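Local coordinates for protein phosphotransferase ChpT (Brucella abortus, PDB 4QPK) that transfers phosphoryl groups as a homodimeric histidine phosphotransferase in the phosphorelay that controls growth, division and intracellular survival of the bacterium, at residues I62-N67 / M82-S87; A92-Q97 / F126-P131; N120-Y125 / F133-A138; K148-M153 / L167-E172. All coordinates share one frame; numbering follows the deposited sequence.

Interaction 1: residues I62-N67 / M82-S87. Unlike the reference sequence in segment 62-67: I62 (reference Val).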
loop_
_atom_site.group_PDB
_atom_site.type_symbol
_atom_site.label_atom_id
_atom_site.label_comp_id
_atom_site.label_asym_id
_atom_site.label_seq_id
_atom_site.Cartn_x
_atom_site.Cartn_y
_atom_site.Cartn_z
ATOM N N ILE B 62 4.821 4.378 -12.543
ATOM C CA ILE B 62 6.150 4.692 -12.021
ATOM C C ILE B 62 7.228 4.239 -13.028
ATOM O O ILE B 62 8.214 4.937 -13.248
ATOM C CB ILE B 62 6.353 4.070 -10.623
ATOM C CG1 ILE B 62 5.470 4.840 -9.623
ATOM C CG2 ILE B 62 7.822 4.152 -10.200
ATOM C CD1 ILE B 62 5.359 4.217 -8.236
ATOM N N GLY B 63 7.020 3.099 -13.682
ATOM C CA GLY B 63 7.945 2.695 -14.730
ATOM C C GLY B 63 8.003 3.699 -15.874
ATOM O O GLY B 63 9.078 3.980 -16.400
ATOM N N ALA B 64 6.855 4.248 -16.250
ATOM C CA ALA B 64 6.810 5.225 -17.349
ATOM C C ALA B 64 7.524 6.516 -16.974
ATOM O O ALA B 64 8.084 7.195 -17.836
ATOM C CB ALA B 64 5.370 5.521 -17.771
ATOM N N ILE B 65 7.490 6.884 -15.691
ATOM C CA ILE B 65 8.277 8.044 -15.271
ATOM C C ILE B 65 9.758 7.801 -15.562
ATOM O O ILE B 65 10.448 8.662 -16.127
ATOM C CB ILE B 65 8.081 8.330 -13.768
ATOM C CG1 ILE B 65 6.651 8.795 -13.513
ATOM C CG2 ILE B 65 9.122 9.351 -13.280
ATOM C CD1 ILE B 65 6.255 8.792 -12.026
ATOM N N ASN B 66 10.240 6.621 -15.195
ATOM C CA ASN B 66 11.627 6.260 -15.452
ATOM C C ASN B 66 11.919 6.210 -16.961
ATOM O O ASN B 66 12.970 6.671 -17.412
ATOM C CB ASN B 66 11.940 4.930 -14.786
ATOM C CG ASN B 66 12.040 5.047 -13.270
ATOM O OD1 ASN B 66 12.350 6.116 -12.748
ATOM N ND2 ASN B 66 11.752 3.961 -12.565
ATOM N N ASN B 67 10.972 5.694 -17.742
ATOM C CA ASN B 67 11.117 5.690 -19.211
ATOM C C ASN B 67 11.229 7.092 -19.786
ATOM O O ASN B 67 12.014 7.340 -20.713
ATOM C CB ASN B 67 9.926 4.981 -19.885
ATOM C CG ASN B 67 9.832 3.512 -19.539
ATOM O OD1 ASN B 67 10.838 2.830 -19.272
ATOM N ND2 ASN B 67 8.608 3.019 -19.505
ATOM N N MET B 82 8.888 15.170 -21.143
ATOM C CA MET B 82 8.393 15.845 -19.950
ATOM C C MET B 82 6.887 15.651 -19.792
ATOM O O MET B 82 6.383 15.460 -18.679
ATOM C CB MET B 82 8.724 17.330 -19.997
ATOM C CG MET B 82 10.225 17.595 -19.907
ATOM S SD MET B 82 11.092 16.700 -18.597
ATOM C CE MET B 82 10.091 17.062 -17.149
ATOM N N ALA B 83 6.162 15.690 -20.908
ATOM C CA ALA B 83 4.715 15.501 -20.847
ATOM C C ALA B 83 4.384 14.107 -20.318
ATOM O O ALA B 83 3.468 13.956 -19.513
ATOM C CB ALA B 83 4.081 15.724 -22.212
ATOM N N LEU B 84 5.142 13.103 -20.764
ATOM C CA LEU B 84 4.987 11.731 -20.287
ATOM C C LEU B 84 5.252 11.627 -18.776
ATOM O O LEU B 84 4.512 10.970 -18.042
ATOM C CB LEU B 84 5.946 10.788 -21.035
ATOM C CG LEU B 84 5.938 9.335 -20.537
ATOM C CD1 LEU B 84 4.592 8.653 -20.809
ATOM C CD2 LEU B 84 7.071 8.556 -21.158
ATOM N N ILE B 85 6.318 12.272 -18.317
ATOM C CA ILE B 85 6.656 12.241 -16.897
ATOM C C ILE B 85 5.508 12.876 -16.112
ATOM O O ILE B 85 5.066 12.339 -15.088
ATOM C CB ILE B 85 8.004 12.957 -16.620
ATOM C CG1 ILE B 85 9.173 12.136 -17.191
ATOM C CG2 ILE B 85 8.203 13.174 -15.111
ATOM C CD1 ILE B 85 10.498 12.937 -17.285
ATOM N N LYS B 86 4.981 13.978 -16.631
ATOM C CA LYS B 86 3.905 14.690 -15.957
ATOM C C LYS B 86 2.622 13.863 -15.858
ATOM O O LYS B 86 2.021 13.761 -14.786
ATOM C CB LYS B 86 3.619 16.014 -16.685
ATOM C CG LYS B 86 2.591 16.892 -15.955
ATOM C CD LYS B 86 2.339 18.203 -16.680
ATOM C CE LYS B 86 1.421 19.110 -15.865
ATOM N NZ LYS B 86 1.174 20.398 -16.562
ATOM N N SER B 87 2.188 13.266 -16.962
ATOM C CA SER B 87 0.938 12.521 -16.903
ATOM C C SER B 87 1.096 11.221 -16.110
ATOM O O SER B 87 0.148 10.764 -15.472
ATOM C CB SER B 87 0.402 12.250 -18.307
ATOM O OG SER B 87 1.305 11.472 -19.065
#
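I65 and I85 mark the nearest approach of two helical backbones, with only 4.8 Å between I65 CA and I85 CA, and the two segments run in opposite directions. The close pass goes with how the side chains lie: the CB atoms of both isoleucines and of A64 leave beside the seam, not straight into it, and L84 alone aims its CB bond across. Carbon meets the carbonyl groups of the facing helix. I85 CG1 rests 3.9 Å from I65 O, and L84 CD2 comes to 3.7 Å from A64 O. These segments belong to helices 43-74 and 78-102, the hairpin of the DHp domain, whose first helix also carries the phosphorylatable H56; in the homodimer two such hairpins join as a four-helix bundle. The isoleucine branches that lie anti to their own backbone N, CG2 in each, face one another at 4.3 Å (I65 CG2 to I85 CG2). L84 swings its CG anti to the backbone N (chi1 176°), which carries CD1 alongside the small A64, 4.4 Å from A64 CB. A89 of the second subunit packs on I65 and N66, and K86 forms a salt bridge with E73 of that subunit.

Interaction 2: residues A92-Q97 / F126-P131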
loop_
_atom_site.group_PDB
_atom_site.type_symbol
_atom_site.label_atom_id
_atom_site.label_comp_id
_atom_site.label_asym_id
_atom_site.label_seq_id
_atom_site.Cartn_x
_atom_site.Cartn_y
_atom_site.Cartn_z
ATOM N N ALA B 92 0.083 8.072 -11.141
ATOM C CA ALA B 92 0.551 7.423 -9.918
ATOM C C ALA B 92 -0.052 8.094 -8.677
ATOM O O ALA B 92 -0.532 7.415 -7.756
ATOM C CB ALA B 92 2.079 7.463 -9.859
ATOM N N SER B 93 -0.052 9.426 -8.685
ATOM C CA SER B 93 -0.592 10.198 -7.558
ATOM C C SER B 93 -2.069 9.888 -7.361
ATOM O O SER B 93 -2.519 9.662 -6.233
ATOM C CB SER B 93 -0.403 11.703 -7.790
ATOM O OG SER B 93 -0.795 12.458 -6.640
ATOM N N ALA B 94 -2.819 9.862 -8.463
ATOM C CA ALA B 94 -4.259 9.614 -8.384
ATOM C C ALA B 94 -4.527 8.234 -7.807
ATOM O O ALA B 94 -5.429 8.061 -7.002
ATOM C CB ALA B 94 -4.924 9.762 -9.755
ATOM N N ARG B 95 -3.728 7.248 -8.203
ATOM C CA ARG B 95 -3.948 5.900 -7.707
ATOM C C ARG B 95 -3.605 5.797 -6.212
ATOM O O ARG B 95 -4.320 5.147 -5.459
ATOM C CB ARG B 95 -3.142 4.892 -8.537
ATOM C CG ARG B 95 -3.722 4.761 -9.927
ATOM C CD ARG B 95 -3.014 3.749 -10.804
ATOM N NE ARG B 95 -3.560 3.867 -12.147
ATOM C CZ ARG B 95 -4.716 3.329 -12.524
ATOM N NH1 ARG B 95 -5.427 2.620 -11.665
ATOM N NH2 ARG B 95 -5.166 3.506 -13.756
ATOM N N LEU B 96 -2.529 6.461 -5.789
ATOM C CA LEU B 96 -2.126 6.450 -4.378
ATOM C C LEU B 96 -3.150 7.177 -3.496
ATOM O O LEU B 96 -3.487 6.713 -2.401
ATOM C CB LEU B 96 -0.718 7.048 -4.235
ATOM C CG LEU B 96 0.365 6.097 -4.787
ATOM C CD1 LEU B 96 1.665 6.863 -5.121
ATOM C CD2 LEU B 96 0.674 4.925 -3.844
ATOM N N GLN B 97 -3.636 8.326 -3.958
ATOM C CA GLN B 97 -4.624 9.067 -3.167
ATOM C C GLN B 97 -5.941 8.282 -3.059
ATOM O O GLN B 97 -6.590 8.287 -2.012
ATOM C CB GLN B 97 -4.888 10.454 -3.765
ATOM C CG GLN B 97 -3.705 11.433 -3.720
ATOM C CD GLN B 97 -3.260 11.760 -2.296
ATOM O OE1 GLN B 97 -4.035 11.645 -1.354
ATOM N NE2 GLN B 97 -2.019 12.207 -2.147
ATOM N N PHE B 126 -10.648 8.428 -11.846
ATOM C CA PHE B 126 -11.292 8.022 -13.101
ATOM C C PHE B 126 -10.875 8.860 -14.296
ATOM O O PHE B 126 -11.185 8.516 -15.431
ATOM C CB PHE B 126 -12.813 7.996 -12.953
ATOM C CG PHE B 126 -13.310 6.708 -12.399
ATOM C CD1 PHE B 126 -13.378 6.503 -11.035
ATOM C CD2 PHE B 126 -13.652 5.659 -13.256
ATOM C CE1 PHE B 126 -13.810 5.286 -10.517
ATOM C CE2 PHE B 126 -14.086 4.439 -12.751
ATOM C CZ PHE B 126 -14.162 4.252 -11.374
ATOM N N ARG B 127 -10.161 9.949 -14.045
ATOM C CA ARG B 127 -9.464 10.637 -15.129
ATOM C C ARG B 127 -8.491 9.678 -15.831
ATOM O O ARG B 127 -8.217 9.827 -17.026
ATOM C CB ARG B 127 -8.707 11.841 -14.593
ATOM C CG ARG B 127 -9.570 13.029 -14.275
ATOM C CD ARG B 127 -8.713 14.271 -14.147
ATOM N NE ARG B 127 -7.874 14.483 -15.322
ATOM C CZ ARG B 127 -8.159 15.336 -16.304
ATOM N NH1 ARG B 127 -9.267 16.068 -16.253
ATOM N NH2 ARG B 127 -7.333 15.465 -17.335
ATOM N N ASN B 128 -7.970 8.698 -15.091
ATOM C CA ASN B 128 -7.085 7.676 -15.653
ATOM C C ASN B 128 -7.758 6.327 -15.880
ATOM O O ASN B 128 -7.094 5.288 -15.870
ATOM C CB ASN B 128 -5.862 7.469 -14.766
ATOM C CG ASN B 128 -5.119 8.755 -14.499
ATOM O OD1 ASN B 128 -4.422 9.278 -15.366
ATOM N ND2 ASN B 128 -5.247 9.261 -13.287
ATOM N N GLU B 129 -9.077 6.326 -16.002
ATOM C CA GLU B 129 -9.789 5.103 -16.346
ATOM C C GLU B 129 -10.671 5.355 -17.570
ATOM O O GLU B 129 -10.909 6.502 -17.947
ATOM C CB GLU B 129 -10.628 4.590 -15.177
ATOM C CG GLU B 129 -9.803 4.147 -13.977
ATOM C CD GLU B 129 -8.997 2.880 -14.238
ATOM O OE1 GLU B 129 -9.507 1.961 -14.913
ATOM O OE2 GLU B 129 -7.852 2.796 -13.742
ATOM N N LYS B 130 -11.143 4.272 -18.181
ATOM C CA LYS B 130 -11.937 4.358 -19.405
ATOM C C LYS B 130 -13.301 5.030 -19.236
ATOM O O LYS B 130 -13.663 5.882 -20.040
ATOM C CB LYS B 130 -12.157 2.962 -19.995
ATOM C CG LYS B 130 -10.919 2.288 -20.563
ATOM C CD LYS B 130 -11.255 0.850 -20.944
ATOM C CE LYS B 130 -10.200 0.235 -21.838
ATOM N NZ LYS B 130 -10.541 -1.176 -22.162
ATOM N N PRO B 131 -14.080 4.643 -18.210
ATOM C CA PRO B 131 -15.451 5.164 -18.269
ATOM C C PRO B 131 -15.595 6.664 -18.023
ATOM O O PRO B 131 -14.783 7.278 -17.328
ATOM C CB PRO B 131 -16.168 4.383 -17.159
ATOM C CG PRO B 131 -15.108 3.966 -16.232
ATOM C CD PRO B 131 -13.886 3.727 -17.069
#
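R95 reaches out from its helix to E129. From CB, CG lies beside the backbone N (chi1 -70°), and the chain then runs extended through CD to NE while packing on I58 and Y125. NE donates a hydrogen bond to N91 OD1 one helical turn back, which limits rotation of the guanidinium. At the tip, R95 NH2 makes the main bond of a salt bridge, 2.8 Å to E129 OE2, with an N-H...O angle of 150°. R95 NH1 adds a weak bond of 3.2 Å to E129 OE2, so one oxygen takes both nitrogens. That oxygen sits near the guanidinium plane, yet the carboxylate is turned 85° to it and is met by NH2 on its anti side, somewhat out of the carboxylate plane. R95 NH2 also comes within 3.4 Å of N128 O, but the angle is too poor for a hydrogen bond. N158 ND2 donates to E129 OE1. Beside the ion pair, the N128 amide packs on A94 CB. N128 belongs to the sodium site together with E124, although its amide orientation there is doubtful. The type I turn from F126 to E129, following helix 115-126, joins the kinase-like C-terminal domain to the second helix of the DHp hairpin.

Interaction 3: residues N120-Y125 / F133-A138. With NA (sodium ion), chain E.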
loop_
_atom_site.group_PDB
_atom_site.type_symbol
_atom_site.label_atom_id
_atom_site.label_comp_id
_atom_site.label_asym_id
_atom_site.label_seq_id
_atom_site.Cartn_x
_atom_site.Cartn_y
_atom_site.Cartn_z
ATOM N N ASN B 120 -13.605 13.584 -4.415
ATOM C CA ASN B 120 -12.392 14.141 -5.020
ATOM C C ASN B 120 -11.425 13.060 -5.505
ATOM O O ASN B 120 -10.958 13.121 -6.646
ATOM C CB ASN B 120 -11.682 15.067 -4.040
ATOM C CG ASN B 120 -12.406 16.394 -3.864
ATOM O OD1 ASN B 120 -13.208 16.793 -4.703
ATOM N ND2 ASN B 120 -12.108 17.090 -2.777
ATOM N N VAL B 121 -11.121 12.072 -4.662
ATOM C CA VAL B 121 -10.121 11.091 -5.083
ATOM C C VAL B 121 -10.717 10.178 -6.149
ATOM O O VAL B 121 -10.001 9.712 -7.031
ATOM C CB VAL B 121 -9.541 10.250 -3.892
ATOM C CG1 VAL B 121 -8.882 11.176 -2.865
ATOM C CG2 VAL B 121 -10.608 9.346 -3.225
ATOM N N ALA B 122 -12.022 9.932 -6.100
ATOM C CA ALA B 122 -12.623 9.096 -7.149
ATOM C C ALA B 122 -12.607 9.811 -8.508
ATOM O O ALA B 122 -12.326 9.206 -9.541
ATOM C CB ALA B 122 -14.045 8.706 -6.777
ATOM N N THR B 123 -12.936 11.097 -8.504
ATOM C CA THR B 123 -12.986 11.850 -9.756
ATOM C C THR B 123 -11.605 11.909 -10.417
ATOM O O THR B 123 -11.469 11.705 -11.624
ATOM C CB THR B 123 -13.542 13.262 -9.508
ATOM O OG1 THR B 123 -14.861 13.132 -8.968
ATOM C CG2 THR B 123 -13.603 14.066 -10.816
ATOM N N GLU B 124 -10.574 12.155 -9.618
ATOM C CA GLU B 124 -9.216 12.213 -10.148
ATOM C C GLU B 124 -8.756 10.819 -10.621
ATOM O O GLU B 124 -8.067 10.684 -11.645
ATOM C CB GLU B 124 -8.268 12.778 -9.078
ATOM C CG GLU B 124 -6.800 12.914 -9.458
ATOM C CD GLU B 124 -6.557 13.840 -10.639
ATOM O OE1 GLU B 124 -7.454 14.656 -10.983
ATOM O OE2 GLU B 124 -5.431 13.786 -11.186
ATOM N N TYR B 125 -9.137 9.787 -9.876
ATOM C CA TYR B 125 -8.807 8.418 -10.246
ATOM C C TYR B 125 -9.379 8.093 -11.626
ATOM O O TYR B 125 -8.680 7.554 -12.482
ATOM C CB TYR B 125 -9.342 7.431 -9.197
ATOM C CG TYR B 125 -9.055 5.969 -9.472
ATOM C CD1 TYR B 125 -7.865 5.393 -9.068
ATOM C CD2 TYR B 125 -9.990 5.168 -10.116
ATOM C CE1 TYR B 125 -7.604 4.055 -9.304
ATOM C CE2 TYR B 125 -9.733 3.825 -10.363
ATOM C CZ TYR B 125 -8.540 3.277 -9.949
ATOM O OH TYR B 125 -8.278 1.938 -10.181
ATOM N N PHE B 133 -17.163 9.368 -15.954
ATOM C CA PHE B 133 -17.470 9.238 -14.537
ATOM C C PHE B 133 -18.317 10.399 -14.026
ATOM O O PHE B 133 -17.977 11.560 -14.253
ATOM C CB PHE B 133 -16.159 9.152 -13.735
ATOM C CG PHE B 133 -16.355 8.978 -12.251
ATOM C CD1 PHE B 133 -16.755 7.760 -11.726
ATOM C CD2 PHE B 133 -16.120 10.030 -11.378
ATOM C CE1 PHE B 133 -16.940 7.597 -10.363
ATOM C CE2 PHE B 133 -16.283 9.876 -10.009
ATOM C CZ PHE B 133 -16.702 8.658 -9.495
ATOM N N THR B 134 -19.414 10.084 -13.339
ATOM C CA THR B 134 -20.242 11.105 -12.696
ATOM C C THR B 134 -20.591 10.726 -11.259
ATOM O O THR B 134 -20.708 9.550 -10.915
ATOM C CB THR B 134 -21.570 11.367 -13.462
ATOM O OG1 THR B 134 -22.298 10.140 -13.607
ATOM C CG2 THR B 134 -21.312 11.957 -14.831
ATOM N N TRP B 135 -20.802 11.751 -10.443
ATOM C CA TRP B 135 -21.075 11.607 -9.021
ATOM C C TRP B 135 -22.180 12.556 -8.636
ATOM O O TRP B 135 -22.083 13.762 -8.869
ATOM C CB TRP B 135 -19.819 11.923 -8.210
ATOM C CG TRP B 135 -19.907 11.762 -6.712
ATOM C CD1 TRP B 135 -20.636 12.512 -5.831
ATOM C CD2 TRP B 135 -19.159 10.835 -5.927
ATOM N NE1 TRP B 135 -20.411 12.079 -4.545
ATOM C CE2 TRP B 135 -19.502 11.054 -4.577
ATOM C CE3 TRP B 135 -18.238 9.827 -6.238
ATOM C CZ2 TRP B 135 -18.947 10.306 -3.538
ATOM C CZ3 TRP B 135 -17.696 9.088 -5.211
ATOM C CH2 TRP B 135 -18.051 9.326 -3.879
ATOM N N GLU B 136 -23.202 12.013 -7.996
ATOM C CA GLU B 136 -24.359 12.781 -7.610
ATOM C C GLU B 136 -24.682 12.427 -6.156
ATOM O O GLU B 136 -24.671 11.259 -5.776
ATOM C CB GLU B 136 -25.516 12.454 -8.566
ATOM C CG GLU B 136 -26.687 13.370 -8.507
ATOM C CD GLU B 136 -27.759 13.006 -9.526
ATOM O OE1 GLU B 136 -27.558 12.051 -10.315
ATOM O OE2 GLU B 136 -28.791 13.703 -9.560
ATOM N N GLY B 137 -24.977 13.441 -5.354
ATOM C CA GLY B 137 -25.352 13.241 -3.967
ATOM C C GLY B 137 -24.678 14.210 -3.016
ATOM O O GLY B 137 -23.525 14.589 -3.206
ATOM N N ALA B 138 -25.408 14.573 -1.968
ATOM C CA ALA B 138 -24.972 15.558 -0.984
ATOM C C ALA B 138 -23.709 15.131 -0.243
ATOM O O ALA B 138 -23.562 13.968 0.123
ATOM C CB ALA B 138 -26.089 15.826 0.013
HETATM NA NA NA E . -5.507 11.412 -12.970
#
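A122 fits its methyl between two aromatic side chains of the facing strand: A122 CB lies 3.8 Å from F133 CZ and 4.0 Å from W135 CZ3. The phenyl ring is met from two more directions, with A122 O over one face and T123 OG1 at the edge, in the ring plane and 3.7 Å from F133 CE2. The threonine crosses the ring at about a right angle; its hydroxyl is committed to Q119 O one turn earlier in the helix, so the ring edge abuts an oxygen already paired. As alternate residues of a strand, F133 and W135 point to the same side, toward the helix; CG anti to the backbone N (chi1 -178° in F133) sets the swing of each ring, and F133 CZ lies in plane at the edge of the indole. Helix 120-125 and strand 133-136 run antiparallel, 164° between their directions, with their axes 9.0 Å apart. This is the helix-on-sheet layer of the C-terminal domain, which resembles the catalytic and ATP-binding domain of histidine kinases but lacks regions needed for ATP binding. Further out, F126 stacks on F133, L150 packs on W135, L151 and L154 of helix 144-160 touch A122, and backbone hydrogen bonds join T134 and E136 to strand 166-173. The opposite side of the helix faces a sodium ion, which E124 approaches through E124 O and E124 OE2, each at 3.0 Å, long for sodium, while E124 OE1 forms a salt bridge with R90 of helix 78-102.

Interaction 4: residues K148-M153 / L167-E172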
loop_
_atom_site.group_PDB
_atom_site.type_symbol
_atom_site.label_atom_id
_atom_site.label_comp_id
_atom_site.label_asym_id
_atom_site.label_seq_id
_atom_site.Cartn_x
_atom_site.Cartn_y
_atom_site.Cartn_z
ATOM N N LYS B 148 -15.561 3.560 2.611
ATOM C CA LYS B 148 -14.626 2.639 1.953
ATOM C C LYS B 148 -15.377 1.621 1.076
ATOM O O LYS B 148 -14.940 1.323 -0.039
ATOM C CB LYS B 148 -13.738 1.941 2.998
ATOM C CG LYS B 148 -12.826 2.918 3.759
ATOM C CD LYS B 148 -11.900 2.204 4.758
ATOM C CE LYS B 148 -10.752 1.474 3.993
ATOM N NZ LYS B 148 -9.797 0.856 4.945
ATOM N N LEU B 149 -16.521 1.126 1.550
ATOM C CA LEU B 149 -17.354 0.245 0.734
ATOM C C LEU B 149 -17.732 0.949 -0.582
ATOM O O LEU B 149 -17.588 0.379 -1.659
ATOM C CB LEU B 149 -18.612 -0.181 1.501
ATOM C CG LEU B 149 -19.690 -0.849 0.639
ATOM C CD1 LEU B 149 -19.182 -2.165 0.071
ATOM C CD2 LEU B 149 -20.959 -1.065 1.482
ATOM N N LEU B 150 -18.191 2.196 -0.475
ATOM C CA LEU B 150 -18.563 2.985 -1.643
ATOM C C LEU B 150 -17.429 3.033 -2.679
ATOM O O LEU B 150 -17.638 2.721 -3.853
ATOM C CB LEU B 150 -18.978 4.403 -1.206
ATOM C CG LEU B 150 -19.195 5.484 -2.278
ATOM C CD1 LEU B 150 -20.277 5.094 -3.257
ATOM C CD2 LEU B 150 -19.517 6.816 -1.607
ATOM N N LEU B 151 -16.226 3.409 -2.253
ATOM C CA LEU B 151 -15.113 3.514 -3.190
ATOM C C LEU B 151 -14.750 2.151 -3.787
ATOM O O LEU B 151 -14.385 2.059 -4.954
ATOM C CB LEU B 151 -13.887 4.140 -2.516
ATOM C CG LEU B 151 -14.033 5.618 -2.158
ATOM C CD1 LEU B 151 -12.765 6.085 -1.441
ATOM C CD2 LEU B 151 -14.259 6.464 -3.402
ATOM N N ASN B 152 -14.846 1.090 -2.991
ATOM C CA ASN B 152 -14.546 -0.232 -3.522
ATOM C C ASN B 152 -15.606 -0.717 -4.517
ATOM O O ASN B 152 -15.292 -1.448 -5.449
ATOM C CB ASN B 152 -14.377 -1.237 -2.387
ATOM C CG ASN B 152 -12.954 -1.227 -1.838
ATOM O OD1 ASN B 152 -12.081 -1.932 -2.348
ATOM N ND2 ASN B 152 -12.712 -0.397 -0.838
ATOM N N MET B 153 -16.845 -0.292 -4.326
ATOM C CA MET B 153 -17.893 -0.576 -5.293
ATOM C C MET B 153 -17.606 0.113 -6.636
ATOM O O MET B 153 -18.003 -0.389 -7.677
ATOM C CB MET B 153 -19.259 -0.136 -4.744
ATOM C CG MET B 153 -19.767 -1.041 -3.647
ATOM S SD MET B 153 -21.313 -0.493 -2.906
ATOM C CE MET B 153 -22.515 -0.806 -4.199
ATOM N N LEU B 167 -19.740 5.156 -15.824
ATOM C CA LEU B 167 -19.927 4.718 -14.455
ATOM C C LEU B 167 -20.500 5.910 -13.709
ATOM O O LEU B 167 -19.881 6.976 -13.643
ATOM C CB LEU B 167 -18.607 4.221 -13.823
ATOM C CG LEU B 167 -18.735 3.555 -12.441
ATOM C CD1 LEU B 167 -17.535 2.633 -12.202
ATOM C CD2 LEU B 167 -18.841 4.559 -11.290
ATOM N N ALA B 168 -21.701 5.738 -13.171
ATOM C CA ALA B 168 -22.401 6.825 -12.493
ATOM C C ALA B 168 -22.678 6.436 -11.053
ATOM O O ALA B 168 -23.212 5.361 -10.781
ATOM C CB ALA B 168 -23.712 7.158 -13.210
ATOM N N VAL B 169 -22.316 7.330 -10.145
ATOM C CA VAL B 169 -22.525 7.141 -8.716
ATOM C C VAL B 169 -23.655 8.008 -8.207
ATOM O O VAL B 169 -23.699 9.200 -8.521
ATOM C CB VAL B 169 -21.251 7.505 -7.928
ATOM C CG1 VAL B 169 -21.426 7.147 -6.451
ATOM C CG2 VAL B 169 -20.072 6.795 -8.512
ATOM N N ARG B 170 -24.572 7.425 -7.435
ATOM C CA ARG B 170 -25.549 8.219 -6.684
ATOM C C ARG B 170 -25.559 7.864 -5.212
ATOM O O ARG B 170 -25.669 6.691 -4.843
ATOM C CB ARG B 170 -26.975 8.039 -7.238
ATOM C CG ARG B 170 -27.135 8.441 -8.672
ATOM C CD ARG B 170 -28.595 8.633 -9.041
ATOM N NE ARG B 170 -29.452 7.600 -8.470
ATOM C CZ ARG B 170 -29.802 6.477 -9.093
ATOM N NH1 ARG B 170 -29.343 6.213 -10.312
ATOM N NH2 ARG B 170 -30.603 5.605 -8.487
ATOM N N LEU B 171 -25.463 8.888 -4.374
ATOM C CA LEU B 171 -25.633 8.736 -2.943
ATOM C C LEU B 171 -27.061 9.093 -2.583
ATOM O O LEU B 171 -27.534 10.190 -2.906
ATOM C CB LEU B 171 -24.669 9.638 -2.168
ATOM C CG LEU B 171 -23.195 9.612 -2.553
ATOM C CD1 LEU B 171 -22.406 10.396 -1.519
ATOM C CD2 LEU B 171 -22.704 8.192 -2.643
ATOM N N GLU B 172 -27.734 8.172 -1.907
ATOM C CA GLU B 172 -29.141 8.332 -1.548
ATOM C C GLU B 172 -29.354 7.984 -0.079
ATOM O O GLU B 172 -28.401 7.670 0.627
ATOM C CB GLU B 172 -30.019 7.454 -2.444
ATOM C CG GLU B 172 -29.862 7.752 -3.938
ATOM C CD GLU B 172 -30.653 6.806 -4.837
ATOM O OE1 GLU B 172 -31.219 5.810 -4.331
ATOM O OE2 GLU B 172 -30.701 7.061 -6.061
#
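K148 O, one helical turn before N152 and two residues ahead of the L150 that makes the contact, takes two donors from N152: N152 N at 3.0 Å and N152 ND2 at 2.9 Å. The side-chain hydrogen bond from N152 ND2 is nearly straight (170°), with K148 O in the amide plane, but the donor stands 47° above the carbonyl plane, off the lone pairs. N152 ND2 also reaches A102 O and N152 OD1 accepts from Q214, so the buried amide is satisfied at both ends and its rotation is fixed. K148 NZ, likewise buried, is bound by F103 O, G104 O and Y217 OH. On the strand side of the helix the contact is purely apolar and carried by L150, whose CB bond aims at the sheet. With CG anti to the backbone N (chi1 170°), it sets both methyls on the strand: L150 CD1 is 4.0 Å from V169 CG1, and L150 CD2 is 3.6 Å from L171 CD2. The leucines cross at about a right angle; L171 starts off to one side but brings its tip inward. In sequence, helix 144-160 falls between 132-136 and 166-173, which are parallel neighbours in the sheet, and here it packs on that sheet of the kinase-like C-terminal domain. The CB bond of R170 leaves away from the helix, and R170 NE and R170 NH2 grip E172 OE2 side-on, both at 2.8 Å and from one face of the carboxylate. R179 on the adjacent strand pairs with E172 OE1.

Along the chain, interaction 1 comes first, closing the hairpin turn between helices 43-74 and 78-102 within the DHp domain. Helix 78-102 then continues into interaction 2, and the two touch where I62 meets A92. Interactions 2 and 3 cross: 120-125 precedes 126-131, and 133-138 follows it, so one loop both reaches back to the DHp helix and separates the helix from the strand that interaction 3 pairs. Their segments touch through Q97 with V121 and A94 on E124. Interaction 4 opens and closes later, in series, yet shares the sheet with interaction 3, since strands 132-136 and 166-173 are hydrogen-bonded neighbours. Interactions 1 and 4 lie about 30 Å apart between centres.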